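Local coordinates for protein pentafunctional AROM polypeptide (Schizosaccharomyces pombe, PDB 5SWV) that catalyses five consecutive steps of the shikimate pathway, the crystallised part carrying its 3-dehydroquinate dehydratase and shikimate dehydrogenase activities, at residues A[256-261]-A[309-313]; A[288-292]-A[312-318]; A[303-308]-A[334-340]. All coordinates share one frame; numbering follows the deposited sequence.

Contact 1: residues A[256-261]-A[309-313]; sequences LFGKPI and TIPYK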
loop_
_atom_site.group_PDB
_atom_site.type_symbol
_atom_site.label_atom_id
_atom_site.label_comp_id
_atom_site.label_asym_id
_atom_site.label_seq_id
_atom_site.Cartn_x
_atom_site.Cartn_y
_atom_site.Cartn_z
ATOM N N LEU A 256 3.927 -14.704 -17.443
ATOM C CA LEU A 256 4.726 -15.482 -16.506
ATOM C C LEU A 256 5.741 -16.271 -17.326
ATOM O O LEU A 256 5.356 -16.997 -18.228
ATOM C CB LEU A 256 3.850 -16.447 -15.712
ATOM C CG LEU A 256 4.562 -17.393 -14.723
ATOM C CD1 LEU A 256 5.342 -16.618 -13.662
ATOM C CD2 LEU A 256 3.577 -18.352 -14.060
ATOM N N PHE A 257 7.029 -16.110 -17.029
ATOM C CA PHE A 257 8.071 -16.881 -17.671
ATOM C C PHE A 257 8.564 -17.949 -16.712
ATOM O O PHE A 257 8.634 -17.717 -15.500
ATOM C CB PHE A 257 9.234 -15.986 -18.032
ATOM C CG PHE A 257 8.872 -14.798 -18.882
ATOM C CD1 PHE A 257 7.980 -14.908 -19.947
ATOM C CD2 PHE A 257 9.477 -13.562 -18.651
ATOM C CE1 PHE A 257 7.689 -13.804 -20.738
ATOM C CE2 PHE A 257 9.194 -12.463 -19.442
ATOM C CZ PHE A 257 8.294 -12.579 -20.481
ATOM N N GLY A 258 8.946 -19.100 -17.262
ATOM C CA GLY A 258 9.456 -20.228 -16.475
ATOM C C GLY A 258 9.084 -21.551 -17.113
ATOM O O GLY A 258 8.511 -21.577 -18.209
ATOM N N LYS A 259 9.397 -22.645 -16.418
ATOM C CA LYS A 259 9.153 -23.999 -16.918
ATOM C C LYS A 259 9.378 -25.039 -15.815
ATOM O O LYS A 259 10.466 -25.104 -15.258
ATOM C CB LYS A 259 10.096 -24.303 -18.083
ATOM C CG LYS A 259 9.710 -25.524 -18.904
ATOM C CD LYS A 259 10.814 -25.873 -19.900
ATOM C CE LYS A 259 10.619 -27.230 -20.564
ATOM N NZ LYS A 259 9.637 -27.121 -21.672
ATOM N N PRO A 260 8.360 -25.857 -15.488
ATOM C CA PRO A 260 6.967 -25.878 -15.969
ATOM C C PRO A 260 6.090 -24.808 -15.295
ATOM O O PRO A 260 6.253 -24.534 -14.112
ATOM C CB PRO A 260 6.489 -27.285 -15.590
ATOM C CG PRO A 260 7.296 -27.642 -14.381
ATOM C CD PRO A 260 8.629 -26.959 -14.537
ATOM N N ILE A 261 5.183 -24.206 -16.060
ATOM C CA ILE A 261 4.211 -23.235 -15.530
ATOM C C ILE A 261 2.749 -23.560 -15.865
ATOM O O ILE A 261 1.854 -22.967 -15.284
ATOM C CB ILE A 261 4.585 -21.793 -15.932
ATOM C CG1 ILE A 261 4.691 -21.638 -17.446
ATOM C CG2 ILE A 261 5.919 -21.408 -15.304
ATOM C CD1 ILE A 261 5.031 -20.235 -17.884
ATOM N N THR A 309 9.639 -17.217 -12.798
ATOM C CA THR A 309 9.827 -18.301 -11.834
ATOM C C THR A 309 10.954 -19.210 -12.331
ATOM O O THR A 309 11.681 -18.858 -13.265
ATOM C CB THR A 309 8.493 -19.049 -11.561
ATOM O OG1 THR A 309 8.656 -19.973 -10.488
ATOM C CG2 THR A 309 7.967 -19.808 -12.792
ATOM N N ILE A 310 11.108 -20.360 -11.688
ATOM C CA ILE A 310 12.181 -21.316 -11.998
ATOM C C ILE A 310 12.050 -21.770 -13.446
ATOM O O ILE A 310 10.927 -22.051 -13.884
ATOM C CB ILE A 310 12.088 -22.552 -11.056
ATOM C CG1 ILE A 310 12.469 -22.166 -9.611
ATOM C CG2 ILE A 310 12.974 -23.703 -11.525
ATOM C CD1 ILE A 310 11.749 -22.980 -8.543
ATOM N N PRO A 311 13.174 -21.887 -14.187
ATOM C CA PRO A 311 14.579 -21.755 -13.824
ATOM C C PRO A 311 15.236 -20.472 -14.358
ATOM O O PRO A 311 16.430 -20.488 -14.681
ATOM C CB PRO A 311 15.179 -22.970 -14.530
ATOM C CG PRO A 311 14.449 -22.976 -15.852
ATOM C CD PRO A 311 13.077 -22.385 -15.582
ATOM N N TYR A 312 14.479 -19.375 -14.423
ATOM C CA TYR A 312 14.915 -18.178 -15.136
ATOM C C TYR A 312 15.114 -16.913 -14.283
ATOM O O TYR A 312 15.453 -15.858 -14.832
ATOM C CB TYR A 312 13.921 -17.889 -16.257
ATOM C CG TYR A 312 13.816 -18.938 -17.353
ATOM C CD1 TYR A 312 14.917 -19.728 -17.746
ATOM C CD2 TYR A 312 12.616 -19.112 -18.045
ATOM C CE1 TYR A 312 14.802 -20.678 -18.764
ATOM C CE2 TYR A 312 12.494 -20.051 -19.065
ATOM C CZ TYR A 312 13.590 -20.827 -19.426
ATOM O OH TYR A 312 13.462 -21.727 -20.456
ATOM N N LYS A 313 14.958 -17.009 -12.957
ATOM C CA LYS A 313 15.090 -15.825 -12.089
ATOM C C LYS A 313 16.485 -15.179 -12.119
ATOM O O LYS A 313 16.606 -13.963 -11.932
ATOM C CB LYS A 313 14.677 -16.151 -10.662
ATOM C CG LYS A 313 13.200 -16.473 -10.560
ATOM C CD LYS A 313 12.845 -17.351 -9.377
ATOM C CE LYS A 313 12.589 -16.537 -8.133
ATOM N NZ LYS A 313 11.505 -17.183 -7.346
#
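Thr-309 and Phe-257 are joined by a nearly straight backbone bond, Thr-309 N to Phe-257 O at 2.9 Å, near the ends of the parallel strands 253-257 and 303-308 in the sheet of the shikimate dehydrogenase substrate-binding domain. The 309-313 loop belongs to the NVTIPYK sequence signature of this enzyme family. A second bond, Lys-259 N to Ile-310 O at 3.0 Å, comes in on a carbonyl lone pair and continues the backbone pairing from Phe-257 O to Lys-259 N. Each segment contains a cis proline, Pro-260 in 256-261 and Pro-311 in 309-313. The polar end of Lys-259 leaves the contact altogether for a salt bridge with Asp-289.

Between the two bonds lies Gly-258, with a phi of 148° that places it in a backbone region largely reserved for glycine. The Tyr-312 ring lies close to this glycine, CD2 coming to 3.7 Å from Gly-258 CA at an oblique angle, while Pro-311 CD of its own loop sits over the centre of one ring face. Tyr-312 OH is the donor to Thr-288 O.

On the other flank, Thr-309 holds OG1 anti to its own backbone N (chi1 -172°), which turns CG2 toward 256-261. There it nears Leu-256 CD1 at 4.2 Å, and the side chains of Ile-261 and Thr-309 pass one another running opposite ways, CG2 of Ile-261 lying 3.6 Å from CG2 of Thr-309.

Contact 2: residues A[288-292]-A[312-318]; sequences TDTVD and YKLSVMK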
loop_
_atom_site.group_PDB
_atom_site.type_symbol
_atom_site.label_atom_id
_atom_site.label_comp_id
_atom_site.label_asym_id
_atom_site.label_seq_id
_atom_site.Cartn_x
_atom_site.Cartn_y
_atom_site.Cartn_z
ATOM N N THR A 288 8.718 -21.282 -21.926
ATOM C CA THR A 288 9.742 -21.407 -22.962
ATOM C C THR A 288 10.874 -22.339 -22.562
ATOM O O THR A 288 11.154 -22.515 -21.376
ATOM C CB THR A 288 10.356 -20.058 -23.349
ATOM O OG1 THR A 288 11.023 -19.497 -22.211
ATOM C CG2 THR A 288 9.288 -19.109 -23.877
ATOM N N ASP A 289 11.520 -22.906 -23.583
ATOM C CA ASP A 289 12.596 -23.888 -23.421
ATOM C C ASP A 289 13.926 -23.237 -23.073
ATOM O O ASP A 289 14.726 -23.809 -22.323
ATOM C CB ASP A 289 12.740 -24.740 -24.697
ATOM C CG ASP A 289 11.609 -25.752 -24.865
ATOM O OD1 ASP A 289 10.983 -26.162 -23.862
ATOM O OD2 ASP A 289 11.350 -26.152 -26.012
ATOM N N THR A 290 14.159 -22.064 -23.647
ATOM C CA THR A 290 15.270 -21.210 -23.268
ATOM C C THR A 290 14.726 -19.908 -22.702
ATOM O O THR A 290 13.570 -19.548 -22.918
ATOM C CB THR A 290 16.240 -20.906 -24.450
ATOM O OG1 THR A 290 15.675 -19.924 -25.333
ATOM C CG2 THR A 290 16.569 -22.170 -25.238
ATOM N N VAL A 291 15.586 -19.207 -21.978
ATOM C CA VAL A 291 15.298 -17.856 -21.508
ATOM C C VAL A 291 15.312 -16.817 -22.638
ATOM O O VAL A 291 14.702 -15.760 -22.514
ATOM C CB VAL A 291 16.305 -17.437 -20.409
ATOM C CG1 VAL A 291 17.680 -17.116 -20.998
ATOM C CG2 VAL A 291 15.762 -16.268 -19.597
ATOM N N ASP A 292 16.016 -17.107 -23.727
ATOM C CA ASP A 292 16.236 -16.105 -24.776
ATOM C C ASP A 292 15.013 -15.848 -25.615
ATOM O O ASP A 292 14.901 -14.790 -26.231
ATOM C CB ASP A 292 17.402 -16.511 -25.658
ATOM C CG ASP A 292 18.682 -16.543 -24.890
ATOM O OD1 ASP A 292 19.205 -15.435 -24.620
ATOM O OD2 ASP A 292 19.112 -17.660 -24.501
ATOM N N TYR A 312 14.479 -19.375 -14.423
ATOM C CA TYR A 312 14.915 -18.178 -15.136
ATOM C C TYR A 312 15.114 -16.913 -14.283
ATOM O O TYR A 312 15.453 -15.858 -14.832
ATOM C CB TYR A 312 13.921 -17.889 -16.257
ATOM C CG TYR A 312 13.816 -18.938 -17.353
ATOM C CD1 TYR A 312 14.917 -19.728 -17.746
ATOM C CD2 TYR A 312 12.616 -19.112 -18.045
ATOM C CE1 TYR A 312 14.802 -20.678 -18.764
ATOM C CE2 TYR A 312 12.494 -20.051 -19.065
ATOM C CZ TYR A 312 13.590 -20.827 -19.426
ATOM O OH TYR A 312 13.462 -21.727 -20.456
ATOM N N LYS A 313 14.958 -17.009 -12.957
ATOM C CA LYS A 313 15.090 -15.825 -12.089
ATOM C C LYS A 313 16.485 -15.179 -12.119
ATOM O O LYS A 313 16.606 -13.963 -11.932
ATOM C CB LYS A 313 14.677 -16.151 -10.662
ATOM C CG LYS A 313 13.200 -16.473 -10.560
ATOM C CD LYS A 313 12.845 -17.351 -9.377
ATOM C CE LYS A 313 12.589 -16.537 -8.133
ATOM N NZ LYS A 313 11.505 -17.183 -7.346
ATOM N N LEU A 314 17.524 -15.977 -12.367
ATOM C CA LEU A 314 18.883 -15.445 -12.474
ATOM C C LEU A 314 19.275 -15.112 -13.912
ATOM O O LEU A 314 19.864 -14.062 -14.170
ATOM C CB LEU A 314 19.903 -16.411 -11.851
ATOM C CG LEU A 314 19.836 -16.578 -10.321
ATOM C CD1 LEU A 314 18.876 -17.692 -9.901
ATOM C CD2 LEU A 314 21.209 -16.857 -9.758
ATOM N N SER A 315 18.940 -16.001 -14.843
ATOM C CA SER A 315 19.360 -15.843 -16.237
ATOM C C SER A 315 18.641 -14.718 -16.969
ATOM O O SER A 315 19.110 -14.274 -18.003
ATOM C CB SER A 315 19.196 -17.150 -17.008
ATOM O OG SER A 315 17.858 -17.578 -16.968
ATOM N N VAL A 316 17.519 -14.259 -16.434
ATOM C CA VAL A 316 16.772 -13.167 -17.044
ATOM C C VAL A 316 17.420 -11.811 -16.780
ATOM O O VAL A 316 17.222 -10.876 -17.551
ATOM C CB VAL A 316 15.292 -13.165 -16.567
ATOM C CG1 VAL A 316 15.128 -12.514 -15.195
ATOM C CG2 VAL A 316 14.399 -12.496 -17.592
ATOM N N MET A 317 18.182 -11.710 -15.695
ATOM C CA MET A 317 18.802 -10.439 -15.269
ATOM C C MET A 317 19.692 -9.794 -16.331
ATOM O O MET A 317 19.822 -8.577 -16.370
ATOM C CB MET A 317 19.593 -10.645 -13.976
ATOM C CG MET A 317 18.690 -10.935 -12.797
ATOM S SD MET A 317 19.546 -11.501 -11.326
ATOM C CE MET A 317 20.317 -9.966 -10.810
ATOM N N LYS A 318 20.319 -10.634 -17.150
ATOM C CA LYS A 318 20.860 -10.275 -18.469
ATOM C C LYS A 318 20.152 -9.090 -19.167
ATOM O O LYS A 318 20.804 -8.117 -19.563
ATOM C CB LYS A 318 20.743 -11.504 -19.385
ATOM C CG LYS A 318 21.902 -11.727 -20.337
ATOM C CD LYS A 318 21.524 -12.631 -21.527
ATOM C CE LYS A 318 20.914 -13.981 -21.140
ATOM N NZ LYS A 318 21.725 -14.734 -20.128
#
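Polar contact between Tyr-312 and Thr-288 rests on one hydrogen bond, given by Tyr-312 OH to Thr-288 O at 2.6 Å. The hydroxyl comes from above the carbonyl plane, 52° out of it, so it does not use a lone-pair direction. The 288-290 backbone curls around this phenol. Within the curl Thr-288 OG1 donates to Thr-290 O at 2.6 Å and holds the turn closed, with OG1 also 3.5 Å from Tyr-312 CE2. Charge plays a lesser part: Asp-292 OD1 and Lys-318 NZ are 5.2 Å apart, too far for a salt bridge, and the lysine instead bends back at its last two torsions to a weak bond with Ser-315 O.

The packing centres on Val-291, which lies over one face of the Tyr-312 ring as a CH-pi contact, CB being 4.1 Å from the ring centroid and 24° off the normal. A chi1 of 74° puts CG1 between N and the carbonyl carbon and leaves CG2 anti to N. CG2 lies beside the CG-CD1 side of the ring, and also touches the hydroxyl oxygen Ser-315 OG at 3.6 Å and Val-316 CB at 4.4 Å. Val-291 thus bridges the tyrosine and the helically wound backbone of 313-316, where Val-316 N bonds back to Tyr-312 O.

Both segments are loops of the shikimate dehydrogenase substrate-binding domain. Residues 288-292 lie between strand 282-285, at one edge of the mixed sheet, and the short helix 295-298; residues 312-318 come after strand 303-308 and lead on to strand 322-323 at the other edge.

Contact 3: residues A[303-308]-A[334-340]; sequences FGGANV and NTIIPIR
Antiparallel pairing of Ala-306 with Ile-336 belongs to the mixed sheet of the shikimate dehydrogenase substrate-binding domain, where strands 303-308 and 335-340 lie side by side at 166°. These two residues form a hydrogen-bonded pair: Ile-336 N reaches Ala-306 O at 2.8 Å, and Ala-306 N returns to Ile-336 O at 3.1 Å. Asn-307 and Thr-335 follow as a non-hydrogen-bonded pair, with their side chains running alongside each other on the same face.

At this end of the ladder Asn-334 O accepts two bonds from opposite faces of its carbonyl plane: the side-chain amide Asn-307 ND2 at 2.9 Å and the backbone Val-308 N at 3.0 Å. With the amide's other atom, OD1, bonded to Tyr-283 OH, both ends of the Asn-307 amide are fixed and so is its rotation. Asn-334 OD1 in turn takes a bond from Thr-335 OG1, and the two residues together form a classic beta bulge opposite Asp-350.

Apolar contacts accompany the pairing. Val-308 CG2 meets Ile-336 CD1 at 3.7 Å. Phe-303 has CG anti to its backbone N (chi1 172°); its side chain and that of Pro-338 cross at about a right angle, Phe-303 CD2 lying 3.9 Å from Pro-338 CG, and the ring turns its edge to Ile-336 CG2. Beyond the proline, the poorly ordered Arg-340 folds over to place Phe-303 O in its guanidinium plane, 3.2 Å from NH1.

Strand 253-257 flanks this pair on one side and strand 345-350 on the other. Helix 295-298 packs against Phe-303 and Ile-336, while helix 500-516 brings Trp-515 against Asn-307 and Thr-335.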
loop_
_atom_site.group_PDB
_atom_site.type_symbol
_atom_site.label_atom_id
_atom_site.label_comp_id
_atom_site.label_asym_id
_atom_site.label_seq_id
_atom_site.Cartn_x
_atom_site.Cartn_y
_atom_site.Cartn_z
ATOM N N PHE A 303 3.483 -4.531 -23.946
ATOM C CA PHE A 303 4.002 -5.310 -22.816
ATOM C C PHE A 303 3.970 -4.450 -21.567
ATOM O O PHE A 303 4.526 -3.353 -21.550
ATOM C CB PHE A 303 5.436 -5.769 -23.099
ATOM C CG PHE A 303 6.122 -6.422 -21.924
ATOM C CD1 PHE A 303 5.851 -7.744 -21.582
ATOM C CD2 PHE A 303 7.078 -5.723 -21.172
ATOM C CE1 PHE A 303 6.503 -8.345 -20.503
ATOM C CE2 PHE A 303 7.730 -6.321 -20.094
ATOM C CZ PHE A 303 7.441 -7.632 -19.756
ATOM N N GLY A 304 3.301 -4.951 -20.531
ATOM C CA GLY A 304 3.116 -4.222 -19.258
ATOM C C GLY A 304 3.973 -4.695 -18.094
ATOM O O GLY A 304 4.118 -3.976 -17.115
ATOM N N GLY A 305 4.510 -5.911 -18.203
ATOM C CA GLY A 305 5.382 -6.506 -17.204
ATOM C C GLY A 305 5.354 -8.028 -17.256
ATOM O O GLY A 305 4.562 -8.601 -17.989
ATOM N N ALA A 306 6.216 -8.686 -16.482
ATOM C CA ALA A 306 6.125 -10.139 -16.333
ATOM C C ALA A 306 6.780 -10.687 -15.068
ATOM O O ALA A 306 7.787 -10.164 -14.600
ATOM C CB ALA A 306 6.698 -10.833 -17.561
ATOM N N ASN A 307 6.169 -11.731 -14.520
ATOM C CA ASN A 307 6.761 -12.519 -13.458
ATOM C C ASN A 307 7.720 -13.564 -14.044
ATOM O O ASN A 307 7.565 -14.015 -15.188
ATOM C CB ASN A 307 5.685 -13.224 -12.615
ATOM C CG ASN A 307 4.997 -12.295 -11.627
ATOM O OD1 ASN A 307 3.784 -12.138 -11.631
ATOM N ND2 ASN A 307 5.774 -11.701 -10.756
ATOM N N VAL A 308 8.715 -13.935 -13.242
ATOM C CA VAL A 308 9.701 -14.947 -13.603
ATOM C C VAL A 308 9.784 -15.943 -12.462
ATOM O O VAL A 308 9.952 -15.564 -11.301
ATOM C CB VAL A 308 11.090 -14.328 -13.850
ATOM C CG1 VAL A 308 12.027 -15.342 -14.487
ATOM C CG2 VAL A 308 10.978 -13.107 -14.749
ATOM N N ASN A 334 12.136 -11.765 -9.969
ATOM C CA ASN A 334 10.816 -12.365 -10.265
ATOM C C ASN A 334 9.774 -11.400 -10.857
ATOM O O ASN A 334 8.646 -11.809 -11.094
ATOM C CB ASN A 334 10.232 -13.034 -9.012
ATOM C CG ASN A 334 9.499 -12.062 -8.100
ATOM O OD1 ASN A 334 9.644 -10.831 -8.204
ATOM N ND2 ASN A 334 8.710 -12.612 -7.179
ATOM N N THR A 335 10.126 -10.127 -11.039
ATOM C CA THR A 335 9.183 -9.110 -11.494
ATOM C C THR A 335 9.890 -8.150 -12.422
ATOM O O THR A 335 10.712 -7.367 -11.978
ATOM C CB THR A 335 8.608 -8.320 -10.309
ATOM O OG1 THR A 335 7.857 -9.205 -9.477
ATOM C CG2 THR A 335 7.702 -7.205 -10.772
ATOM N N ILE A 336 9.548 -8.217 -13.702
ATOM C CA ILE A 336 10.098 -7.341 -14.724
ATOM C C ILE A 336 9.141 -6.181 -14.982
ATOM O O ILE A 336 7.996 -6.397 -15.350
ATOM C CB ILE A 336 10.332 -8.131 -16.028
ATOM C CG1 ILE A 336 11.341 -9.262 -15.763
ATOM C CG2 ILE A 336 10.800 -7.203 -17.155
ATOM C CD1 ILE A 336 11.580 -10.193 -16.936
ATOM N N ILE A 337 9.634 -4.961 -14.806
ATOM C CA ILE A 337 8.833 -3.743 -14.925
ATOM C C ILE A 337 9.354 -2.903 -16.088
ATOM O O ILE A 337 10.502 -2.465 -16.072
ATOM C CB ILE A 337 8.929 -2.882 -13.648
ATOM C CG1 ILE A 337 8.531 -3.692 -12.408
ATOM C CG2 ILE A 337 8.081 -1.617 -13.767
ATOM C CD1 ILE A 337 9.197 -3.197 -11.149
ATOM N N PRO A 338 8.516 -2.663 -17.100
ATOM C CA PRO A 338 8.909 -1.768 -18.190
ATOM C C PRO A 338 8.635 -0.305 -17.844
ATOM O O PRO A 338 7.655 -0.001 -17.170
ATOM C CB PRO A 338 8.033 -2.235 -19.340
ATOM C CG PRO A 338 6.806 -2.793 -18.683
ATOM C CD PRO A 338 7.140 -3.157 -17.270
ATOM N N ILE A 339 9.526 0.578 -18.277
ATOM C CA ILE A 339 9.420 2.020 -18.049
ATOM C C ILE A 339 9.706 2.672 -19.398
ATOM O O ILE A 339 10.802 2.479 -19.955
ATOM C CB ILE A 339 10.464 2.497 -16.998
ATOM C CG1 ILE A 339 10.239 1.786 -15.652
ATOM C CG2 ILE A 339 10.434 4.020 -16.826
ATOM C CD1 ILE A 339 11.250 2.129 -14.573
ATOM N N ARG A 340 8.718 3.392 -19.945
ATOM C CA ARG A 340 8.939 4.264 -21.118
ATOM C C ARG A 340 9.273 5.674 -20.624
ATOM O O ARG A 340 8.378 6.451 -20.292
ATOM C CB ARG A 340 7.744 4.309 -22.096
ATOM C CG ARG A 340 7.705 3.200 -23.153
ATOM C CD ARG A 340 6.676 2.145 -22.787
ATOM N NE ARG A 340 6.985 0.821 -23.323
ATOM C CZ ARG A 340 6.429 -0.324 -22.902
ATOM N NH1 ARG A 340 5.510 -0.332 -21.932
ATOM N NH2 ARG A 340 6.796 -1.484 -23.448
#

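In the fold
All three contacts lie in the substrate-binding domain of the shikimate dehydrogenase part, around one mixed sheet. Contact 3 joins two neighbouring strands in its middle; contact 1 lies near the ends of strands 253-257 and 303-308, its centre about 14 Å from that of contact 3. Contact 2, centred about 8 Å from contact 1, joins the loop after strand 282-285 to the loop after strand 303-308 and shares Tyr-312 and Lys-313 with contact 1. The order is 256-261, 288-292, 303-308, 309-318, 334-340, so the segments of contact 3 alternate with those of contacts 1 and 2; strand 303-308 continues into 309-318. Val-316 packs on Val-308 and Ile-336, linking sheet and loops.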